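Local coordinates for hypothetical protein MJ0764 (Methanocaldococcus jannaschii, PDB 2B8M), which is of unknown function but belongs to the RmlC-like cupin family, with a double-stranded beta-helix fold built as a two-sheet barrel, at residues A[54-66]-A[76-88]. Sequence-based numbering, arbitrary orientation.
Sequences IKGEMTLTLEDQE and VYVPFNVKMLIQN. With EDO (1,2-ethanediol), chain G.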
ATOM      1  N   ILE A  54      -5.146  -0.396  -7.707  1.00 21.05           N
ATOM      2  CA  ILE A  54      -4.566  -1.466  -8.505  1.00 20.29           C
ATOM      3  C   ILE A  54      -5.469  -2.064  -9.564  1.00 21.47           C
ATOM      4  O   ILE A  54      -4.963  -2.795 -10.408  1.00 20.75           O
ATOM      5  CB  ILE A  54      -3.943  -2.550  -7.647  1.00 22.97           C
ATOM      6  CG1 ILE A  54      -4.995  -3.216  -6.774  1.00 24.16           C
ATOM      7  CG2 ILE A  54      -2.807  -1.968  -6.721  1.00 25.46           C
ATOM      8  CD1 ILE A  54      -4.447  -4.593  -6.234  1.00 23.61           C
ATOM      9  N   LYS A  55      -6.768  -1.736  -9.569  1.00 20.42           N
ATOM     10  CA  LYS A  55      -7.649  -2.154 -10.658  1.00 19.80           C
ATOM     11  C   LYS A  55      -8.821  -1.202 -10.782  1.00 18.04           C
ATOM     12  O   LYS A  55      -9.340  -0.698  -9.784  1.00 20.34           O
ATOM     13  CB  LYS A  55      -8.162  -3.562 -10.396  1.00 20.08           C
ATOM     14  CG  LYS A  55      -9.075  -4.094 -11.451  1.00 24.42           C
ATOM     15  CD  LYS A  55      -9.394  -5.564 -11.210  1.00 28.24           C
ATOM     16  N   GLY A  56      -9.239  -0.942 -12.023  1.00 20.05           N
ATOM     17  CA  GLY A  56     -10.415  -0.149 -12.273  1.00 17.64           C
ATOM     18  C   GLY A  56     -10.200   1.352 -12.135  1.00 22.12           C
ATOM     19  O   GLY A  56      -9.084   1.862 -12.280  1.00 22.43           O
ATOM     20  N   GLU A  57     -11.294   2.049 -11.867  1.00 18.31           N
ATOM     21  CA  GLU A  57     -11.318   3.495 -11.858  1.00 20.04           C
ATOM     22  C   GLU A  57     -12.130   3.976 -10.674  1.00 19.68           C
ATOM     23  O   GLU A  57     -13.260   3.519 -10.453  1.00 20.00           O
ATOM     24  CB  GLU A  57     -11.948   3.997 -13.153  1.00 20.12           C
ATOM     25  CG  GLU A  57     -12.021   5.527 -13.287  1.00 22.62           C
ATOM     26  CD  GLU A  57     -12.489   5.949 -14.670  1.00 27.03           C
ATOM     27  OE1 GLU A  57     -12.149   5.243 -15.647  1.00 41.38           O
ATOM     28  OE2 GLU A  57     -13.206   6.961 -14.780  1.00 31.40           O
HETATM   29  N   MSE A  58     -11.536   4.906  -9.921  1.00 19.92           N
HETATM   30  CA  MSE A  58     -12.151   5.486  -8.756  1.00 22.48           C
HETATM   31  C   MSE A  58     -12.659   6.856  -9.106  1.00 22.18           C
HETATM   32  O   MSE A  58     -11.978   7.590  -9.782  1.00 24.34           O
HETATM   33  CB  MSE A  58     -11.098   5.647  -7.656  1.00 22.06           C
HETATM   34  CG  MSE A  58     -11.600   6.417  -6.462  1.00 19.01           C
HETATM   35 SE   MSE A  58     -10.172   6.713  -5.174  1.00 33.54          SE
HETATM   36  CE  MSE A  58      -9.825   4.765  -4.689  1.00 25.41           C
ATOM     37  N   THR A  59     -13.846   7.196  -8.611  1.00 20.02           N
ATOM     38  CA  THR A  59     -14.354   8.542  -8.663  1.00 19.88           C
ATOM     39  C   THR A  59     -14.279   9.061  -7.234  1.00 22.39           C
ATOM     40  O   THR A  59     -14.939   8.547  -6.315  1.00 23.07           O
ATOM     41  CB  THR A  59     -15.779   8.558  -9.249  1.00 21.13           C
ATOM     42  OG1 THR A  59     -15.737   8.041 -10.571  1.00 24.44           O
ATOM     43  CG2 THR A  59     -16.330   9.959  -9.319  1.00 19.91           C
ATOM     44  N   LEU A  60     -13.448  10.079  -7.054  1.00 19.42           N
ATOM     45  CA  LEU A  60     -13.122  10.642  -5.752  1.00 19.61           C
ATOM     46  C   LEU A  60     -13.611  12.088  -5.688  1.00 18.82           C
ATOM     47  O   LEU A  60     -13.231  12.921  -6.482  1.00 20.47           O
ATOM     48  CB  LEU A  60     -11.602  10.630  -5.577  1.00 20.31           C
ATOM     49  CG  LEU A  60     -11.118  11.181  -4.243  1.00 22.71           C
ATOM     50  CD1 LEU A  60     -11.571  10.293  -3.106  1.00 23.24           C
ATOM     51  CD2 LEU A  60      -9.597  11.312  -4.252  1.00 22.36           C
ATOM     52  N   THR A  61     -14.531  12.370  -4.780  1.00 18.40           N
ATOM     53  CA  THR A  61     -15.010  13.713  -4.562  1.00 16.96           C
ATOM     54  C   THR A  61     -14.513  14.185  -3.210  1.00 21.77           C
ATOM     55  O   THR A  61     -14.816  13.579  -2.179  1.00 18.77           O
ATOM     56  CB  THR A  61     -16.565  13.814  -4.645  1.00 16.00           C
ATOM     57  OG1 THR A  61     -17.022  13.170  -5.855  1.00 20.02           O
ATOM     58  CG2 THR A  61     -16.983  15.240  -4.705  1.00 23.40           C
ATOM     59  N   LEU A  62     -13.756  15.285  -3.232  1.00 19.61           N
ATOM     60  CA  LEU A  62     -13.209  15.874  -2.056  1.00 19.96           C
ATOM     61  C   LEU A  62     -13.810  17.250  -1.859  1.00 20.52           C
ATOM     62  O   LEU A  62     -13.869  18.076  -2.794  1.00 18.59           O
ATOM     63  CB  LEU A  62     -11.689  15.999  -2.137  1.00 19.37           C
ATOM     64  CG  LEU A  62     -10.879  14.730  -2.332  1.00 21.91           C
ATOM     65  CD1 LEU A  62      -9.409  15.098  -2.269  1.00 20.09           C
ATOM     66  CD2 LEU A  62     -11.204  13.675  -1.293  1.00 21.97           C
ATOM     67  N   GLU A  63     -14.274  17.496  -0.645  1.00 18.23           N
ATOM     68  CA  GLU A  63     -14.863  18.784  -0.291  1.00 18.16           C
ATOM     69  C   GLU A  63     -15.809  19.306  -1.361  1.00 18.84           C
ATOM     70  O   GLU A  63     -16.740  18.602  -1.695  1.00 21.87           O
ATOM     71  CB  GLU A  63     -13.779  19.801   0.083  1.00 19.36           C
ATOM     72  CG  GLU A  63     -12.976  19.464   1.295  1.00 21.64           C
ATOM     73  CD  GLU A  63     -13.730  19.571   2.623  1.00 25.01           C
ATOM     74  OE1 GLU A  63     -14.750  20.279   2.703  1.00 22.97           O
ATOM     75  OE2 GLU A  63     -13.291  18.945   3.628  1.00 20.39           O
ATOM     76  N   ASP A  64     -15.575  20.514  -1.874  1.00 20.75           N
ATOM     77  CA  ASP A  64     -16.457  21.185  -2.858  1.00 20.98           C
ATOM     78  C   ASP A  64     -16.000  21.017  -4.304  1.00 22.46           C
ATOM     79  O   ASP A  64     -16.546  21.667  -5.219  1.00 23.24           O
ATOM     80  CB  ASP A  64     -16.579  22.678  -2.504  1.00 25.09           C
ATOM     81  CG  ASP A  64     -17.463  22.910  -1.278  1.00 24.61           C
ATOM     82  N   GLN A  65     -15.015  20.150  -4.517  1.00 22.81           N
ATOM     83  CA  GLN A  65     -14.489  19.887  -5.853  1.00 20.86           C
ATOM     84  C   GLN A  65     -15.466  19.060  -6.665  1.00 22.49           C
ATOM     85  O   GLN A  65     -16.267  18.296  -6.124  1.00 20.21           O
ATOM     86  CB  GLN A  65     -13.191  19.076  -5.785  1.00 23.67           C
ATOM     87  CG  GLN A  65     -12.056  19.699  -4.992  1.00 20.10           C
ATOM     88  CD  GLN A  65     -10.712  19.007  -5.173  1.00 19.63           C
ATOM     89  OE1 GLN A  65     -10.608  17.788  -5.424  1.00 24.09           O
ATOM     90  NE2 GLN A  65      -9.669  19.777  -5.012  1.00 16.79           N
ATOM     91  N   GLU A  66     -15.366  19.204  -7.983  1.00 24.64           N
ATOM     92  CA  GLU A  66     -15.957  18.232  -8.898  1.00 24.10           C
ATOM     93  C   GLU A  66     -15.320  16.849  -8.661  1.00 23.83           C
ATOM     94  O   GLU A  66     -14.200  16.731  -8.155  1.00 22.27           O
ATOM     95  CB  GLU A  66     -15.774  18.668 -10.348  1.00 26.86           C
ATOM     96  CG  GLU A  66     -16.440  20.010 -10.663  1.00 32.31           C
ATOM     97  CD  GLU A  66     -17.923  20.028 -10.322  1.00 45.48           C
ATOM     98  OE1 GLU A  66     -18.639  19.056 -10.674  1.00 47.60           O
ATOM     99  OE2 GLU A  66     -18.371  21.012  -9.688  1.00 57.87           O
ATOM    100  N   VAL A  76      -3.128   8.138  -4.772  1.00 18.02           N
ATOM    101  CA  VAL A  76      -3.736   9.435  -4.514  1.00 19.11           C
ATOM    102  C   VAL A  76      -3.646   9.766  -3.031  1.00 18.52           C
ATOM    103  O   VAL A  76      -4.141   9.013  -2.180  1.00 19.16           O
ATOM    104  CB  VAL A  76      -5.207   9.486  -4.971  1.00 20.56           C
ATOM    105  CG1 VAL A  76      -5.798  10.902  -4.686  1.00 19.09           C
ATOM    106  CG2 VAL A  76      -5.373   9.106  -6.417  1.00 22.81           C
ATOM    107  N   TYR A  77      -3.036  10.906  -2.725  1.00 19.86           N
ATOM    108  CA  TYR A  77      -2.937  11.436  -1.371  1.00 21.40           C
ATOM    109  C   TYR A  77      -4.156  12.274  -1.037  1.00 21.67           C
ATOM    110  O   TYR A  77      -4.508  13.175  -1.804  1.00 20.44           O
ATOM    111  CB  TYR A  77      -1.724  12.342  -1.253  1.00 22.61           C
ATOM    112  CG  TYR A  77      -1.668  13.179   0.003  1.00 18.75           C
ATOM    113  CD1 TYR A  77      -1.619  12.592   1.257  1.00 19.49           C
ATOM    114  CD2 TYR A  77      -1.651  14.564  -0.079  1.00 22.87           C
ATOM    115  CE1 TYR A  77      -1.528  13.386   2.400  1.00 19.28           C
ATOM    116  CE2 TYR A  77      -1.558  15.358   1.045  1.00 19.68           C
ATOM    117  CZ  TYR A  77      -1.490  14.769   2.279  1.00 18.55           C
ATOM    118  OH  TYR A  77      -1.427  15.597   3.380  1.00 22.41           O
ATOM    119  N   VAL A  78      -4.778  11.995   0.101  1.00 21.41           N
ATOM    120  CA  VAL A  78      -5.846  12.864   0.638  1.00 19.07           C
ATOM    121  C   VAL A  78      -5.366  13.311   2.014  1.00 18.13           C
ATOM    122  O   VAL A  78      -5.066  12.490   2.854  1.00 20.26           O
ATOM    123  CB  VAL A  78      -7.220  12.167   0.805  1.00 19.40           C
ATOM    124  CG1 VAL A  78      -8.247  13.157   1.333  1.00 18.41           C
ATOM    125  CG2 VAL A  78      -7.675  11.555  -0.496  1.00 19.82           C
ATOM    126  N   PRO A  79      -5.290  14.616   2.241  1.00 21.20           N
ATOM    127  CA  PRO A  79      -4.893  15.082   3.552  1.00 18.36           C
ATOM    128  C   PRO A  79      -5.872  14.681   4.661  1.00 18.25           C
ATOM    129  O   PRO A  79      -7.052  14.423   4.414  1.00 18.96           O
ATOM    130  CB  PRO A  79      -4.843  16.619   3.377  1.00 19.14           C
ATOM    131  CG  PRO A  79      -4.807  16.848   1.904  1.00 19.86           C
ATOM    132  CD  PRO A  79      -5.520  15.717   1.291  1.00 22.73           C
ATOM    133  N   PHE A  80      -5.355  14.720   5.880  1.00 21.17           N
ATOM    134  CA  PHE A  80      -6.122  14.679   7.110  1.00 21.27           C
ATOM    135  C   PHE A  80      -7.203  15.771   7.181  1.00 23.43           C
ATOM    136  O   PHE A  80      -6.981  16.933   6.807  1.00 19.80           O
ATOM    137  CB  PHE A  80      -5.120  14.769   8.266  1.00 19.97           C
ATOM    138  CG  PHE A  80      -5.726  14.925   9.610  1.00 20.56           C
ATOM    139  CD1 PHE A  80      -6.551  13.944  10.137  1.00 17.81           C
ATOM    140  CD2 PHE A  80      -5.475  16.056  10.358  1.00 22.91           C
ATOM    141  CE1 PHE A  80      -7.098  14.085  11.391  1.00 17.69           C
ATOM    142  CE2 PHE A  80      -6.025  16.210  11.624  1.00 25.71           C
ATOM    143  CZ  PHE A  80      -6.845  15.209  12.140  1.00 22.13           C
ATOM    144  N   ASN A  81      -8.368  15.360   7.695  1.00 21.12           N
ATOM    145  CA  ASN A  81      -9.489  16.214   7.972  1.00 20.56           C
ATOM    146  C   ASN A  81     -10.113  16.798   6.734  1.00 19.30           C
ATOM    147  O   ASN A  81     -10.499  17.967   6.724  1.00 20.53           O
ATOM    148  CB  ASN A  81      -9.077  17.333   8.937  1.00 21.06           C
ATOM    149  CG  ASN A  81      -9.592  17.104  10.312  1.00 32.81           C
ATOM    150  OD1 ASN A  81     -10.648  16.505  10.498  1.00 44.37           O
ATOM    151  ND2 ASN A  81      -8.854  17.595  11.309  1.00 45.33           N
ATOM    152  N   VAL A  82     -10.254  15.964   5.721  1.00 20.06           N
ATOM    153  CA  VAL A  82     -10.821  16.341   4.438  1.00 16.51           C
ATOM    154  C   VAL A  82     -12.059  15.453   4.164  1.00 19.08           C
ATOM    155  O   VAL A  82     -11.984  14.205   4.276  1.00 18.67           O
ATOM    156  CB  VAL A  82      -9.770  16.156   3.299  1.00 20.86           C
ATOM    157  CG1 VAL A  82     -10.394  16.295   1.913  1.00 19.45           C
ATOM    158  CG2 VAL A  82      -8.634  17.148   3.430  1.00 18.39           C
ATOM    159  N   LYS A  83     -13.160  16.077   3.763  1.00 19.94           N
ATOM    160  CA  LYS A  83     -14.377  15.359   3.419  1.00 18.83           C
ATOM    161  C   LYS A  83     -14.201  14.656   2.101  1.00 19.53           C
ATOM    162  O   LYS A  83     -13.846  15.304   1.086  1.00 18.60           O
ATOM    163  CB  LYS A  83     -15.556  16.299   3.315  1.00 17.99           C
ATOM    164  CG  LYS A  83     -16.866  15.592   3.119  1.00 22.87           C
ATOM    165  CD  LYS A  83     -18.049  16.463   3.492  1.00 26.72           C
ATOM    166  CE  LYS A  83     -18.056  17.801   2.788  1.00 28.28           C
ATOM    167  NZ  LYS A  83     -19.263  18.588   3.063  1.00 34.65           N
HETATM  168  N   MSE A  84     -14.402  13.347   2.126  1.00 20.43           N
HETATM  169  CA  MSE A  84     -14.211  12.537   0.939  1.00 20.49           C
HETATM  170  C   MSE A  84     -15.304  11.521   0.685  1.00 19.62           C
HETATM  171  O   MSE A  84     -15.999  11.031   1.599  1.00 20.32           O
HETATM  172  CB  MSE A  84     -12.902  11.761   1.008  1.00 19.96           C
HETATM  173  CG  MSE A  84     -12.801  10.872   2.231  1.00 21.06           C
HETATM  174 SE   MSE A  84     -11.006  10.110   2.468  0.75 32.22          SE
HETATM  175  CE  MSE A  84     -10.954   9.122   0.900  1.00 26.22           C
ATOM    176  N   LEU A  85     -15.463  11.241  -0.595  1.00 19.64           N
ATOM    177  CA  LEU A  85     -16.309  10.149  -1.047  1.00 20.66           C
ATOM    178  C   LEU A  85     -15.619   9.381  -2.172  1.00 19.26           C
ATOM    179  O   LEU A  85     -15.138  10.001  -3.145  1.00 17.79           O
ATOM    180  CB  LEU A  85     -17.587  10.701  -1.596  1.00 18.29           C
ATOM    181  CG  LEU A  85     -18.556   9.698  -2.199  1.00 23.98           C
ATOM    182  CD1 LEU A  85     -18.977   8.733  -1.131  1.00 21.81           C
ATOM    183  CD2 LEU A  85     -19.694  10.392  -2.863  1.00 24.71           C
ATOM    184  N   ILE A  86     -15.582   8.055  -2.009  1.00 20.26           N
ATOM    185  CA  ILE A  86     -15.062   7.142  -2.998  1.00 19.46           C
ATOM    186  C   ILE A  86     -16.179   6.348  -3.586  1.00 21.16           C
ATOM    187  O   ILE A  86     -16.873   5.615  -2.877  1.00 19.00           O
ATOM    188  CB  ILE A  86     -14.037   6.166  -2.376  1.00 18.45           C
ATOM    189  CG1 ILE A  86     -12.781   6.924  -1.920  1.00 19.61           C
ATOM    190  CG2 ILE A  86     -13.622   5.076  -3.337  1.00 17.81           C
ATOM    191  CD1 ILE A  86     -11.854   6.055  -1.070  1.00 21.04           C
ATOM    192  N   GLN A  87     -16.294   6.429  -4.897  1.00 19.90           N
ATOM    193  CA  GLN A  87     -17.291   5.697  -5.667  1.00 20.07           C
ATOM    194  C   GLN A  87     -16.644   4.933  -6.811  1.00 18.36           C
ATOM    195  O   GLN A  87     -15.616   5.353  -7.346  1.00 20.20           O
ATOM    196  CB  GLN A  87     -18.314   6.649  -6.278  1.00 21.91           C
ATOM    197  CG  GLN A  87     -19.055   7.555  -5.329  1.00 22.95           C
ATOM    198  CD  GLN A  87     -19.890   8.513  -6.114  1.00 20.63           C
ATOM    199  OE1 GLN A  87     -21.128   8.373  -6.213  1.00 28.75           O
ATOM    200  NE2 GLN A  87     -19.233   9.485  -6.717  1.00 16.97           N
ATOM    201  N   ASN A  88     -17.210   3.767  -7.150  1.00 18.49           N
ATOM    202  CA  ASN A  88     -16.946   3.151  -8.417  1.00 19.09           C
ATOM    203  C   ASN A  88     -18.118   3.274  -9.348  1.00 18.62           C
ATOM    204  O   ASN A  88     -19.098   2.527  -9.274  1.00 18.90           O
ATOM    205  CB  ASN A  88     -16.544   1.684  -8.277  1.00 18.63           C
ATOM    206  CG  ASN A  88     -16.188   1.039  -9.621  1.00 17.20           C
ATOM    207  OD1 ASN A  88     -15.982   1.722 -10.632  1.00 17.13           O
ATOM    208  ND2 ASN A  88     -16.175  -0.270  -9.647  1.00 17.92           N
TER
HETATM  209  C1  EDO G 122     -12.283  21.671  -9.672  1.00 38.87           C
HETATM  210  O1  EDO G 122     -13.132  20.926  -8.819  1.00 30.49           O
HETATM  211  C2  EDO G 122     -12.568  21.176 -11.076  1.00 42.71           C
HETATM  212  O2  EDO G 122     -12.208  19.793 -11.105  1.00 37.87           O
HETATM  213  O   HOH W   1     -17.099  10.368  -5.601  1.00 13.39           O
HETATM  214  O   HOH W   2     -12.163  19.944   5.879  1.00 22.56           O
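E63 OE2 is gripped twice, by the backbone N of K83 at 2.9 Å and by a water that also donates to N81 O. The hydrogen bond from K83 N is nearly straight (175°) but meets the carboxylate from above its plane. A chain bent at CB-CG (chi2 -71°) folds the acid back over K83, and E63 N returns a bond to K83 O, so one residue uses backbone and side chain to finish the strand pair 57-62/83-87 at one end. In this cupin, a double-stranded beta-helix, the two strands run antiparallel, T59 with Q87 and T61 with L85 forming hydrogen-bonded pairs. Alternation then sorts the side chains. L60, L62, M84 and I86 point into the barrel, where L60 meets V76 of the facing sheet tip to tip, CD2 to CG1 3.8 Å. L62 lies alongside M84, tightly packed with CD2 3.4 Å from M84 CB, while the same methyl reaches V78 CG1 at 4.0 Å. Further along, M58, a selenomethionine, slants across I86 and continues onto L51 and I53 of strand 49-55. T59, T61, L85 and Q87 lie on the outer face; T59 OG1 turns to N69 of the neighbouring strand. Between them a water donates to T59 O, bonds T61 OG1 and accepts from Q87 NE2 at 2.6 Å.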